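Local coordinates for topoisomerase I-like protein (Leishmania donovani, PDB 2B9S) that probably relaxes supercoiled DNA by transient nicking and rejoining of one strand, as the large subunit of a heterodimeric type IB topoisomerase, at residues L12-K17 with K238-M243; E57-M62 with R79-S84; V65-D70 with D103-Y108. One frame throughout, in Å; residues are numbered along the deposited sequence.

Contact 1 of 3, residues L12-K17 with K238-M243; sequences LRIAMK and KGQSDM. With nucleotides of chain A.
Ile14 meets Gln240 where the N-terminal loop of the subunit lies against the start of helix 236-266, beside the DNA held by this type IB topoisomerase. The isoleucine uses its whole end. Its CG2 lies 3.7 Å from Gln240 CB, and its CD1 lies 3.9 Å from the same carbon. CG1 sits beside the backbone N of Ile14 (chi1 -61°), which leaves CG2 anti to that N and lets both branches reach the glutamine stem. The two side chains cross obliquely. Gln240 runs extended beyond CG, and its amide end passes on to Leu12. There CD1 of Leu12 comes to 4.2 Å from NE2 of Gln240. The contact is van der Waals packing, without a hydrogen bond between the two segments. Trp6 touches Leu12 and Gln240, and also Met243 about one turn along the helix. Residues of the second protein chain also pack here: its Trp53 on Met243 and its Phe51 on Asp242. Each segment also reaches chain A of the DNA. Lys17 lies along the backbone of DC8, its CE 3.7 Å from the sugar O4', and gives a weak hydrogen bond to O4' of DA7. The helix holds the phosphate of DT9 by two different oxygens. Ser241 OG donates to OP1 of DT9 at 2.9 Å. Lys238, bent at chi2 (-71°), brings NZ to OP2 of DT9 at 2.7 Å.

Contact 2 of 3, residues E57-M62 with R79-S84; sequences EEVATM and RNFFES
Val59 and Phe81 carry the packing between two helices, 54-64 and 75-89, in the DNA-binding part of the enzyme. The apolar contact is narrow. CG1 of Val59 lies 4.0 Å from CE1 of Phe81, and the two side chains lie alongside, running in opposite directions. The first torsion of Phe81 (chi1 156°) swings the ring away from its own backbone N and across to the other helix. The ring presents an edge to the backbone there. Its CE1 is 3.4 Å from the carbonyl O of Val59, which lies near the ring plane, and 4.4 Å from CA of Ala60. The ring therefore meets the helix backbone as well as a side chain. All three touching residues are buried.

Hydrogen bonds stay within each helix or go to other parts of the fold. Thr61 OG1 donates to O of Glu57 at 2.6 Å. That oxygen also accepts from Thr61 N, and the two donors reach it from opposite faces of the carbonyl plane. Thr61 OG1 is hydrogen-bonded to His39 NE2 as well. The carboxylate of Glu57 is held by Tyr36 OH and by the backbone N of His39 and Gly40. Ser84 OG is hydrogen-bonded to Leu175 N.

Aromatic neighbours continue the core. Phe81 stacks with Phe63 of helix 54-64, while Trp85 of helix 75-89 packs on Val59 and Ala60. Leu175 of strand 175-176 touches Val59 and Met62, and Leu162 of strand 161-162 touches Met62 and Phe81.

Contact 3 of 3, residues V65-D70 with D103-Y108; sequences VMKEHD and DFEPIY. With nucleotides of chain B.
The Tyr108 ring carries the aliphatic part of Lys67 on one face. CD of Lys67 stands over the ring centre, 3.7 Å from the centroid and 11° off the ring normal, a CH-pi contact. CB of Lys67 lies over the same face, 3.7 Å from CE2 of Tyr108. The carbonyl O of Val65 is at the ring edge, near its plane. A second ring, His69, points its edge at the DNA. NE2 of His69 donates to OP1 of DA4 of chain B at 2.7 Å. ND1 of His69 is hydrogen-bonded to the backbone N of Tyr71, and the two bonds together would fix how the ring is turned.

Lys67 is fully extended, with CG anti to its backbone N (chi1 -168°). It crosses the tyrosine at about a right angle and carries its amine beyond the ring to Glu105. The salt bridge joins NZ of Lys67 to OE1 of Glu105 at 3.0 Å. NZ comes on the syn side of that oxygen, 28° out of the carboxylate plane. OE2 of Glu105 accepts from Gln109 NE2. Asp103 forms an Asx turn at the helix start, its OD1 accepting from the backbone N of Glu105 at 3.1 Å.

A type I turn from Met66 to His69 shapes the loop that follows helix 54-64. Helix 105-119 packs on helix 54-64 and strand 43-45: Ile107 touches Thr61 and Ala64 of the helix and Ile43 of the strand. Asp103 pairs by backbone bonds with Phe44 of that strand.

Contacts 2 and 3 are neighbours, with centres 12 Å apart. Helix 54-64 connects them, because its end runs into the loop of contact 3. They touch directly: Thr61 OG1 lies 3.9 Å from Ile107 CG2, and Phe81 CE2 lies 4.2 Å from Phe104 CZ. Contact 1 lies on the opposite side of the chain's centre, with its nearest atoms about 27 Å from either of the others. Contacts 1 and 3 reach different DNA chains, A and B. Contact 2 stays about 11 Å from the nucleic acid at its nearest atom. The vanadate pocket of Arg290, Lys328, Arg386 and His429 is formed by other residues.

Contact 1 of 3, residues L12-K17 with K238-M243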
loop_
_atom_site.group_PDB
_atom_site.type_symbol
_atom_site.label_atom_id
_atom_site.label_comp_id
_atom_site.label_asym_id
_atom_site.label_seq_id
_atom_site.Cartn_x
_atom_site.Cartn_y
_atom_site.Cartn_z
ATOM N N LEU D 12 -29.898 0.364 5.622
ATOM C CA LEU D 12 -28.804 -0.071 6.499
ATOM C C LEU D 12 -27.889 1.083 6.895
ATOM O O LEU D 12 -27.590 1.972 6.089
ATOM C CB LEU D 12 -27.996 -1.226 5.880
ATOM C CG LEU D 12 -26.773 -0.982 4.976
ATOM C CD1 LEU D 12 -25.850 -2.206 4.981
ATOM C CD2 LEU D 12 -27.165 -0.586 3.552
ATOM N N ARG D 13 -27.467 1.062 8.156
ATOM C CA ARG D 13 -26.482 2.000 8.662
ATOM C C ARG D 13 -25.110 1.344 8.564
ATOM O O ARG D 13 -24.827 0.361 9.262
ATOM C CB ARG D 13 -26.796 2.383 10.114
ATOM N N ILE D 14 -24.265 1.863 7.682
ATOM C CA ILE D 14 -22.881 1.388 7.620
ATOM C C ILE D 14 -22.076 2.087 8.726
ATOM O O ILE D 14 -22.074 3.319 8.815
ATOM C CB ILE D 14 -22.251 1.569 6.208
ATOM C CG1 ILE D 14 -23.056 0.762 5.162
ATOM C CG2 ILE D 14 -20.763 1.161 6.231
ATOM C CD1 ILE D 14 -22.674 0.990 3.701
ATOM N N ALA D 15 -21.438 1.297 9.588
ATOM C CA ALA D 15 -20.602 1.850 10.656
ATOM C C ALA D 15 -19.264 2.403 10.099
ATOM O O ALA D 15 -18.701 1.854 9.159
ATOM C CB ALA D 15 -20.368 0.809 11.754
ATOM N N MET D 16 -18.801 3.510 10.667
ATOM C CA MET D 16 -17.564 4.164 10.257
ATOM C C MET D 16 -16.445 3.774 11.199
ATOM O O MET D 16 -16.698 3.179 12.252
ATOM C CB MET D 16 -17.743 5.687 10.251
ATOM N N LYS D 17 -15.214 4.092 10.799
ATOM C CA LYS D 17 -13.991 3.818 11.565
ATOM C C LYS D 17 -14.151 4.315 13.003
ATOM O O LYS D 17 -14.597 5.450 13.218
ATOM C CB LYS D 17 -12.793 4.504 10.871
ATOM C CG LYS D 17 -11.366 3.983 11.207
ATOM C CD LYS D 17 -10.330 4.911 10.523
ATOM C CE LYS D 17 -8.865 4.376 10.465
ATOM N NZ LYS D 17 -8.368 4.128 11.815
ATOM N N LYS D 238 -15.304 -4.680 4.106
ATOM C CA LYS D 238 -14.419 -3.988 3.176
ATOM C C LYS D 238 -15.262 -3.333 2.103
ATOM O O LYS D 238 -14.983 -2.207 1.702
ATOM C CB LYS D 238 -13.405 -4.938 2.526
ATOM C CG LYS D 238 -12.308 -5.465 3.464
ATOM C CD LYS D 238 -11.285 -4.392 3.875
ATOM C CE LYS D 238 -10.197 -5.011 4.729
ATOM N NZ LYS D 238 -9.230 -4.019 5.282
ATOM N N GLY D 239 -16.298 -4.055 1.661
ATOM C CA GLY D 239 -17.175 -3.622 0.581
ATOM C C GLY D 239 -17.918 -2.377 0.955
ATOM O O GLY D 239 -18.006 -1.445 0.163
ATOM N N GLN D 240 -18.426 -2.364 2.183
ATOM C CA GLN D 240 -19.248 -1.278 2.693
ATOM C C GLN D 240 -18.436 -0.021 2.908
ATOM O O GLN D 240 -18.898 1.080 2.598
ATOM C CB GLN D 240 -19.908 -1.680 4.017
ATOM C CG GLN D 240 -20.858 -2.838 3.900
ATOM C CD GLN D 240 -21.425 -3.275 5.217
ATOM O OE1 GLN D 240 -21.161 -2.672 6.250
ATOM N NE2 GLN D 240 -22.224 -4.327 5.190
ATOM N N SER D 241 -17.233 -0.170 3.456
ATOM C CA SER D 241 -16.361 0.992 3.626
ATOM C C SER D 241 -15.863 1.466 2.252
ATOM O O SER D 241 -15.674 2.654 2.017
ATOM C CB SER D 241 -15.236 0.718 4.641
ATOM O OG SER D 241 -14.198 -0.051 4.084
ATOM N N ASP D 242 -15.730 0.527 1.327
ATOM C CA ASP D 242 -15.383 0.840 -0.055
ATOM C C ASP D 242 -16.447 1.647 -0.823
ATOM O O ASP D 242 -16.115 2.502 -1.645
ATOM C CB ASP D 242 -15.113 -0.456 -0.794
ATOM C CG ASP D 242 -13.882 -0.393 -1.629
ATOM O OD1 ASP D 242 -13.098 0.567 -1.479
ATOM O OD2 ASP D 242 -13.685 -1.323 -2.434
ATOM N N MET D 243 -17.723 1.359 -0.573
ATOM C CA MET D 243 -18.804 2.092 -1.209
ATOM C C MET D 243 -18.979 3.483 -0.588
ATOM O O MET D 243 -19.225 4.465 -1.284
ATOM C CB MET D 243 -20.117 1.311 -1.114
ATOM C CG MET D 243 -21.213 1.953 -1.965
ATOM S SD MET D 243 -22.853 1.769 -1.290
ATOM C CE MET D 243 -23.347 0.207 -2.030
ATOM P P DA A 7 -5.366 -0.227 16.967
ATOM O OP1 DA A 7 -6.480 -0.569 17.881
ATOM O OP2 DA A 7 -4.240 -1.154 16.732
ATOM O "O5'" DA A 7 -6.006 0.109 15.561
ATOM C "C5'" DA A 7 -6.953 1.138 15.440
ATOM C "C4'" DA A 7 -7.288 1.352 13.978
ATOM O "O4'" DA A 7 -6.288 2.234 13.414
ATOM C "C3'" DA A 7 -7.324 0.126 13.058
ATOM O "O3'" DA A 7 -8.272 0.415 12.050
ATOM C "C2'" DA A 7 -5.991 0.174 12.364
ATOM C "C1'" DA A 7 -5.891 1.694 12.180
ATOM N N9 DA A 7 -4.536 2.145 11.845
ATOM C C8 DA A 7 -3.386 1.629 12.354
ATOM N N7 DA A 7 -2.325 2.202 11.878
ATOM C C5 DA A 7 -2.788 3.133 10.992
ATOM C C6 DA A 7 -2.117 4.049 10.178
ATOM N N6 DA A 7 -0.778 4.139 10.140
ATOM N N1 DA A 7 -2.872 4.844 9.401
ATOM C C2 DA A 7 -4.205 4.745 9.475
ATOM N N3 DA A 7 -4.941 3.902 10.198
ATOM C C4 DA A 7 -4.162 3.117 10.948
ATOM P P DC A 8 -9.701 -0.267 11.897
ATOM O OP1 DC A 8 -10.663 0.528 12.634
ATOM O OP2 DC A 8 -9.598 -1.722 12.210
ATOM O "O5'" DC A 8 -9.819 -0.307 10.301
ATOM C "C5'" DC A 8 -10.150 0.731 9.464
ATOM C "C4'" DC A 8 -9.022 1.151 8.504
ATOM O "O4'" DC A 8 -7.702 1.191 9.079
ATOM C "C3'" DC A 8 -8.772 0.425 7.197
ATOM O "O3'" DC A 8 -9.895 0.611 6.320
ATOM C "C2'" DC A 8 -7.576 1.257 6.724
ATOM C "C1'" DC A 8 -6.934 1.746 8.026
ATOM N N1 DC A 8 -5.487 1.348 8.121
ATOM C C2 DC A 8 -4.544 2.142 7.445
ATOM O O2 DC A 8 -4.929 3.140 6.819
ATOM N N3 DC A 8 -3.233 1.800 7.500
ATOM C C4 DC A 8 -2.847 0.714 8.185
ATOM N N4 DC A 8 -1.535 0.450 8.198
ATOM C C5 DC A 8 -3.792 -0.131 8.877
ATOM C C6 DC A 8 -5.097 0.219 8.809
ATOM P P DT A 9 -9.965 -0.017 4.843
ATOM O OP1 DT A 9 -11.359 0.148 4.407
ATOM O OP2 DT A 9 -9.349 -1.341 4.887
ATOM O "O5'" DT A 9 -9.131 0.972 3.888
ATOM C "C5'" DT A 9 -9.435 2.387 3.839
ATOM C "C4'" DT A 9 -8.432 3.137 2.959
ATOM O "O4'" DT A 9 -7.054 3.025 3.409
ATOM C "C3'" DT A 9 -8.416 2.699 1.493
ATOM O "O3'" DT A 9 -8.260 3.874 0.693
ATOM C "C2'" DT A 9 -7.230 1.732 1.440
ATOM C "C1'" DT A 9 -6.268 2.441 2.394
ATOM N N1 DT A 9 -5.303 1.550 3.078
ATOM C C2 DT A 9 -3.957 1.800 2.936
ATOM O O2 DT A 9 -3.527 2.723 2.241
ATOM N N3 DT A 9 -3.154 0.926 3.639
ATOM C C4 DT A 9 -3.554 -0.134 4.431
ATOM O O4 DT A 9 -2.736 -0.849 5.005
ATOM C C5 DT A 9 -4.984 -0.350 4.520
ATOM C C7 DT A 9 -5.587 -1.501 5.302
ATOM C C6 DT A 9 -5.771 0.499 3.843
#

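Contact 2 of 3, residues E57-M62 with R79-S84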
loop_
_atom_site.group_PDB
_atom_site.type_symbol
_atom_site.label_atom_id
_atom_site.label_comp_id
_atom_site.label_asym_id
_atom_site.label_seq_id
_atom_site.Cartn_x
_atom_site.Cartn_y
_atom_site.Cartn_z
ATOM N N GLU D 57 23.174 -18.953 10.685
ATOM C CA GLU D 57 23.126 -19.572 9.385
ATOM C C GLU D 57 21.907 -19.132 8.595
ATOM O O GLU D 57 21.968 -18.976 7.367
ATOM C CB GLU D 57 23.130 -21.100 9.533
ATOM C CG GLU D 57 23.011 -21.795 8.199
ATOM C CD GLU D 57 22.631 -23.257 8.304
ATOM O OE1 GLU D 57 23.491 -24.092 8.672
ATOM O OE2 GLU D 57 21.475 -23.570 7.973
ATOM N N GLU D 58 20.786 -18.989 9.297
ATOM C CA GLU D 58 19.548 -18.575 8.665
ATOM C C GLU D 58 19.695 -17.177 8.063
ATOM O O GLU D 58 19.269 -16.945 6.930
ATOM C CB GLU D 58 18.402 -18.601 9.685
ATOM C CG GLU D 58 17.077 -18.086 9.144
ATOM C CD GLU D 58 15.972 -18.049 10.177
ATOM O OE1 GLU D 58 16.271 -17.919 11.394
ATOM O OE2 GLU D 58 14.799 -18.095 9.753
ATOM N N VAL D 59 20.291 -16.263 8.830
ATOM C CA VAL D 59 20.492 -14.880 8.407
ATOM C C VAL D 59 21.557 -14.734 7.301
ATOM O O VAL D 59 21.358 -13.983 6.341
ATOM C CB VAL D 59 20.715 -13.946 9.626
ATOM C CG1 VAL D 59 20.975 -12.489 9.198
ATOM C CG2 VAL D 59 19.489 -14.000 10.533
ATOM N N ALA D 60 22.658 -15.473 7.420
ATOM C CA ALA D 60 23.645 -15.624 6.332
ATOM C C ALA D 60 23.013 -16.099 5.023
ATOM O O ALA D 60 23.341 -15.605 3.956
ATOM C CB ALA D 60 24.785 -16.592 6.764
ATOM N N THR D 61 22.104 -17.070 5.117
ATOM C CA THR D 61 21.465 -17.684 3.956
ATOM C C THR D 61 20.550 -16.677 3.266
ATOM O O THR D 61 20.418 -16.697 2.059
ATOM C CB THR D 61 20.665 -19.005 4.357
ATOM O OG1 THR D 61 21.550 -19.928 5.009
ATOM C CG2 THR D 61 20.024 -19.710 3.145
ATOM N N MET D 62 19.896 -15.828 4.044
ATOM C CA MET D 62 19.007 -14.786 3.521
ATOM C C MET D 62 19.715 -13.868 2.500
ATOM O O MET D 62 19.201 -13.615 1.415
ATOM C CB MET D 62 18.458 -13.953 4.676
ATOM C CG MET D 62 17.319 -14.560 5.429
ATOM S SD MET D 62 17.006 -13.577 6.909
ATOM C CE MET D 62 15.890 -14.736 7.741
ATOM N N ARG D 79 25.475 -3.029 4.248
ATOM C CA ARG D 79 25.807 -2.508 5.553
ATOM C C ARG D 79 24.757 -2.888 6.598
ATOM O O ARG D 79 25.095 -3.319 7.697
ATOM C CB ARG D 79 26.035 -0.988 5.502
ATOM C CG ARG D 79 25.644 -0.252 6.790
ATOM C CD ARG D 79 26.380 1.072 7.017
ATOM N NE ARG D 79 26.634 1.809 5.781
ATOM C CZ ARG D 79 25.758 2.611 5.174
ATOM N NH1 ARG D 79 24.535 2.793 5.671
ATOM N NH2 ARG D 79 26.120 3.223 4.048
ATOM N N ASN D 80 23.489 -2.736 6.262
ATOM C CA ASN D 80 22.437 -3.022 7.234
ATOM C C ASN D 80 22.314 -4.507 7.543
ATOM O O ASN D 80 22.112 -4.882 8.688
ATOM C CB ASN D 80 21.110 -2.461 6.761
ATOM C CG ASN D 80 21.017 -0.975 6.952
ATOM O OD1 ASN D 80 21.531 -0.434 7.931
ATOM N ND2 ASN D 80 20.353 -0.290 6.009
ATOM N N PHE D 81 22.435 -5.337 6.512
ATOM C CA PHE D 81 22.540 -6.789 6.692
ATOM C C PHE D 81 23.671 -7.182 7.653
ATOM O O PHE D 81 23.451 -7.956 8.585
ATOM C CB PHE D 81 22.710 -7.529 5.352
ATOM C CG PHE D 81 23.392 -8.878 5.509
ATOM C CD1 PHE D 81 22.683 -9.987 6.030
ATOM C CD2 PHE D 81 24.764 -9.024 5.219
ATOM C CE1 PHE D 81 23.325 -11.223 6.236
ATOM C CE2 PHE D 81 25.399 -10.230 5.415
ATOM C CZ PHE D 81 24.677 -11.343 5.918
ATOM N N PHE D 82 24.872 -6.649 7.413
ATOM C CA PHE D 82 26.076 -7.012 8.162
ATOM C C PHE D 82 25.958 -6.616 9.635
ATOM O O PHE D 82 26.383 -7.364 10.520
ATOM C CB PHE D 82 27.350 -6.410 7.502
ATOM C CG PHE D 82 28.664 -6.982 8.043
ATOM C CD1 PHE D 82 29.014 -8.316 7.804
ATOM C CD2 PHE D 82 29.530 -6.188 8.784
ATOM C CE1 PHE D 82 30.209 -8.850 8.301
ATOM C CE2 PHE D 82 30.728 -6.708 9.299
ATOM C CZ PHE D 82 31.068 -8.048 9.054
ATOM N N GLU D 83 25.359 -5.451 9.892
ATOM C CA GLU D 83 25.095 -5.003 11.255
ATOM C C GLU D 83 24.100 -5.926 11.946
ATOM O O GLU D 83 24.336 -6.354 13.062
ATOM C CB GLU D 83 24.614 -3.522 11.286
ATOM N N SER D 84 23.009 -6.256 11.267
ATOM C CA SER D 84 22.034 -7.211 11.786
ATOM C C SER D 84 22.658 -8.570 12.085
ATOM O O SER D 84 22.424 -9.136 13.154
ATOM C CB SER D 84 20.849 -7.378 10.829
ATOM O OG SER D 84 19.992 -6.247 10.860
#

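Contact 3 of 3, residues V65-D70 with D103-Y108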
loop_
_atom_site.group_PDB
_atom_site.type_symbol
_atom_site.label_atom_id
_atom_site.label_comp_id
_atom_site.label_asym_id
_atom_site.label_seq_id
_atom_site.Cartn_x
_atom_site.Cartn_y
_atom_site.Cartn_z
ATOM N N VAL D 65 21.601 -15.969 -0.761
ATOM C CA VAL D 65 20.561 -16.365 -1.709
ATOM C C VAL D 65 20.149 -15.205 -2.647
ATOM O O VAL D 65 19.622 -15.421 -3.761
ATOM C CB VAL D 65 19.396 -16.872 -0.827
ATOM C CG1 VAL D 65 18.033 -16.359 -1.243
ATOM C CG2 VAL D 65 19.455 -18.396 -0.623
ATOM N N MET D 66 20.443 -13.975 -2.205
ATOM C CA MET D 66 20.115 -12.755 -2.958
ATOM C C MET D 66 21.220 -12.271 -3.898
ATOM O O MET D 66 21.150 -11.147 -4.373
ATOM C CB MET D 66 19.730 -11.626 -1.994
ATOM C CG MET D 66 18.372 -11.831 -1.344
ATOM S SD MET D 66 17.861 -10.413 -0.349
ATOM C CE MET D 66 17.574 -9.168 -1.639
ATOM N N LYS D 67 22.209 -13.130 -4.174
ATOM C CA LYS D 67 23.400 -12.810 -4.993
ATOM C C LYS D 67 23.144 -12.122 -6.357
ATOM O O LYS D 67 23.914 -11.275 -6.776
ATOM C CB LYS D 67 24.234 -14.075 -5.223
ATOM C CG LYS D 67 25.617 -13.822 -5.791
ATOM C CD LYS D 67 26.223 -15.101 -6.308
ATOM C CE LYS D 67 27.671 -14.891 -6.781
ATOM N NZ LYS D 67 28.236 -16.172 -7.338
ATOM N N GLU D 68 22.072 -12.496 -7.039
ATOM C CA GLU D 68 21.799 -11.950 -8.367
ATOM C C GLU D 68 20.851 -10.724 -8.344
ATOM O O GLU D 68 20.550 -10.131 -9.382
ATOM C CB GLU D 68 21.291 -13.077 -9.310
ATOM N N HIS D 69 20.420 -10.331 -7.145
ATOM C CA HIS D 69 19.510 -9.207 -6.974
ATOM C C HIS D 69 20.290 -7.906 -6.861
ATOM O O HIS D 69 21.378 -7.899 -6.291
ATOM C CB HIS D 69 18.646 -9.382 -5.724
ATOM C CG HIS D 69 17.353 -8.636 -5.807
ATOM N ND1 HIS D 69 17.268 -7.276 -5.611
ATOM C CD2 HIS D 69 16.105 -9.052 -6.131
ATOM C CE1 HIS D 69 16.022 -6.885 -5.812
ATOM N NE2 HIS D 69 15.293 -7.947 -6.116
ATOM N N ASP D 70 19.724 -6.816 -7.384
ATOM C CA ASP D 70 20.318 -5.459 -7.277
ATOM C C ASP D 70 20.618 -5.020 -5.846
ATOM O O ASP D 70 21.595 -4.326 -5.610
ATOM C CB ASP D 70 19.401 -4.396 -7.914
ATOM C CG ASP D 70 19.333 -4.495 -9.453
ATOM O OD1 ASP D 70 20.097 -5.274 -10.068
ATOM O OD2 ASP D 70 18.496 -3.780 -10.053
ATOM N N ASP D 103 32.837 -15.318 2.234
ATOM C CA ASP D 103 32.519 -15.992 0.981
ATOM C C ASP D 103 31.317 -16.907 1.195
ATOM O O ASP D 103 31.408 -17.926 1.871
ATOM C CB ASP D 103 33.730 -16.786 0.515
ATOM C CG ASP D 103 33.589 -17.352 -0.885
ATOM O OD1 ASP D 103 32.475 -17.421 -1.443
ATOM O OD2 ASP D 103 34.628 -17.757 -1.430
ATOM N N PHE D 104 30.193 -16.528 0.597
ATOM C CA PHE D 104 28.916 -17.209 0.775
ATOM C C PHE D 104 28.635 -18.247 -0.275
ATOM O O PHE D 104 27.540 -18.789 -0.323
ATOM C CB PHE D 104 27.779 -16.191 0.738
ATOM C CG PHE D 104 27.819 -15.189 1.849
ATOM C CD1 PHE D 104 27.220 -15.475 3.080
ATOM C CD2 PHE D 104 28.419 -13.931 1.654
ATOM C CE1 PHE D 104 27.241 -14.549 4.112
ATOM C CE2 PHE D 104 28.447 -12.981 2.697
ATOM C CZ PHE D 104 27.852 -13.296 3.928
ATOM N N GLU D 105 29.627 -18.538 -1.109
ATOM C CA GLU D 105 29.437 -19.384 -2.290
ATOM C C GLU D 105 28.905 -20.815 -2.018
ATOM O O GLU D 105 28.011 -21.287 -2.742
ATOM C CB GLU D 105 30.715 -19.382 -3.153
ATOM C CG GLU D 105 30.521 -19.852 -4.594
ATOM C CD GLU D 105 29.449 -19.048 -5.391
ATOM O OE1 GLU D 105 29.041 -17.923 -5.000
ATOM O OE2 GLU D 105 29.016 -19.558 -6.438
ATOM N N PRO D 106 29.444 -21.520 -0.989
ATOM C CA PRO D 106 28.845 -22.841 -0.707
ATOM C C PRO D 106 27.328 -22.769 -0.408
ATOM O O PRO D 106 26.568 -23.627 -0.855
ATOM C CB PRO D 106 29.641 -23.338 0.516
ATOM C CG PRO D 106 30.935 -22.574 0.474
ATOM C CD PRO D 106 30.578 -21.227 -0.081
ATOM N N ILE D 107 26.880 -21.749 0.325
ATOM C CA ILE D 107 25.455 -21.628 0.598
ATOM C C ILE D 107 24.675 -21.247 -0.667
ATOM O O ILE D 107 23.617 -21.821 -0.936
ATOM C CB ILE D 107 25.143 -20.644 1.733
ATOM C CG1 ILE D 107 25.726 -21.166 3.062
ATOM C CG2 ILE D 107 23.620 -20.373 1.766
ATOM C CD1 ILE D 107 25.608 -20.186 4.235
ATOM N N TYR D 108 25.188 -20.284 -1.436
ATOM C CA TYR D 108 24.574 -19.942 -2.722
ATOM C C TYR D 108 24.376 -21.161 -3.608
ATOM O O TYR D 108 23.306 -21.366 -4.169
ATOM C CB TYR D 108 25.412 -18.923 -3.491
ATOM C CG TYR D 108 24.737 -18.493 -4.779
ATOM C CD1 TYR D 108 25.317 -18.753 -6.014
ATOM C CD2 TYR D 108 23.503 -17.837 -4.751
ATOM C CE1 TYR D 108 24.697 -18.349 -7.191
ATOM C CE2 TYR D 108 22.869 -17.437 -5.910
ATOM C CZ TYR D 108 23.474 -17.689 -7.135
ATOM O OH TYR D 108 22.839 -17.293 -8.306
ATOM P P DA B 4 11.641 -7.121 -7.403
ATOM O OP1 DA B 4 12.712 -7.220 -6.390
ATOM O OP2 DA B 4 12.007 -6.803 -8.798
ATOM O "O5'" DA B 4 10.728 -8.433 -7.360
ATOM C "C5'" DA B 4 10.404 -9.039 -6.109
ATOM C "C4'" DA B 4 9.432 -10.188 -6.314
ATOM O "O4'" DA B 4 8.143 -9.757 -6.789
ATOM C "C3'" DA B 4 9.851 -11.238 -7.336
ATOM O "O3'" DA B 4 9.844 -12.395 -6.578
ATOM C "C2'" DA B 4 8.768 -11.255 -8.419
ATOM C "C1'" DA B 4 7.579 -10.737 -7.634
ATOM N N9 DA B 4 6.563 -10.044 -8.423
ATOM C C8 DA B 4 6.797 -9.134 -9.411
ATOM N N7 DA B 4 5.688 -8.644 -9.929
ATOM C C5 DA B 4 4.669 -9.286 -9.234
ATOM C C6 DA B 4 3.269 -9.207 -9.316
ATOM N N6 DA B 4 2.641 -8.409 -10.181
ATOM N N1 DA B 4 2.540 -9.967 -8.479
ATOM C C2 DA B 4 3.177 -10.771 -7.612
ATOM N N3 DA B 4 4.498 -10.926 -7.442
ATOM C C4 DA B 4 5.194 -10.156 -8.294
#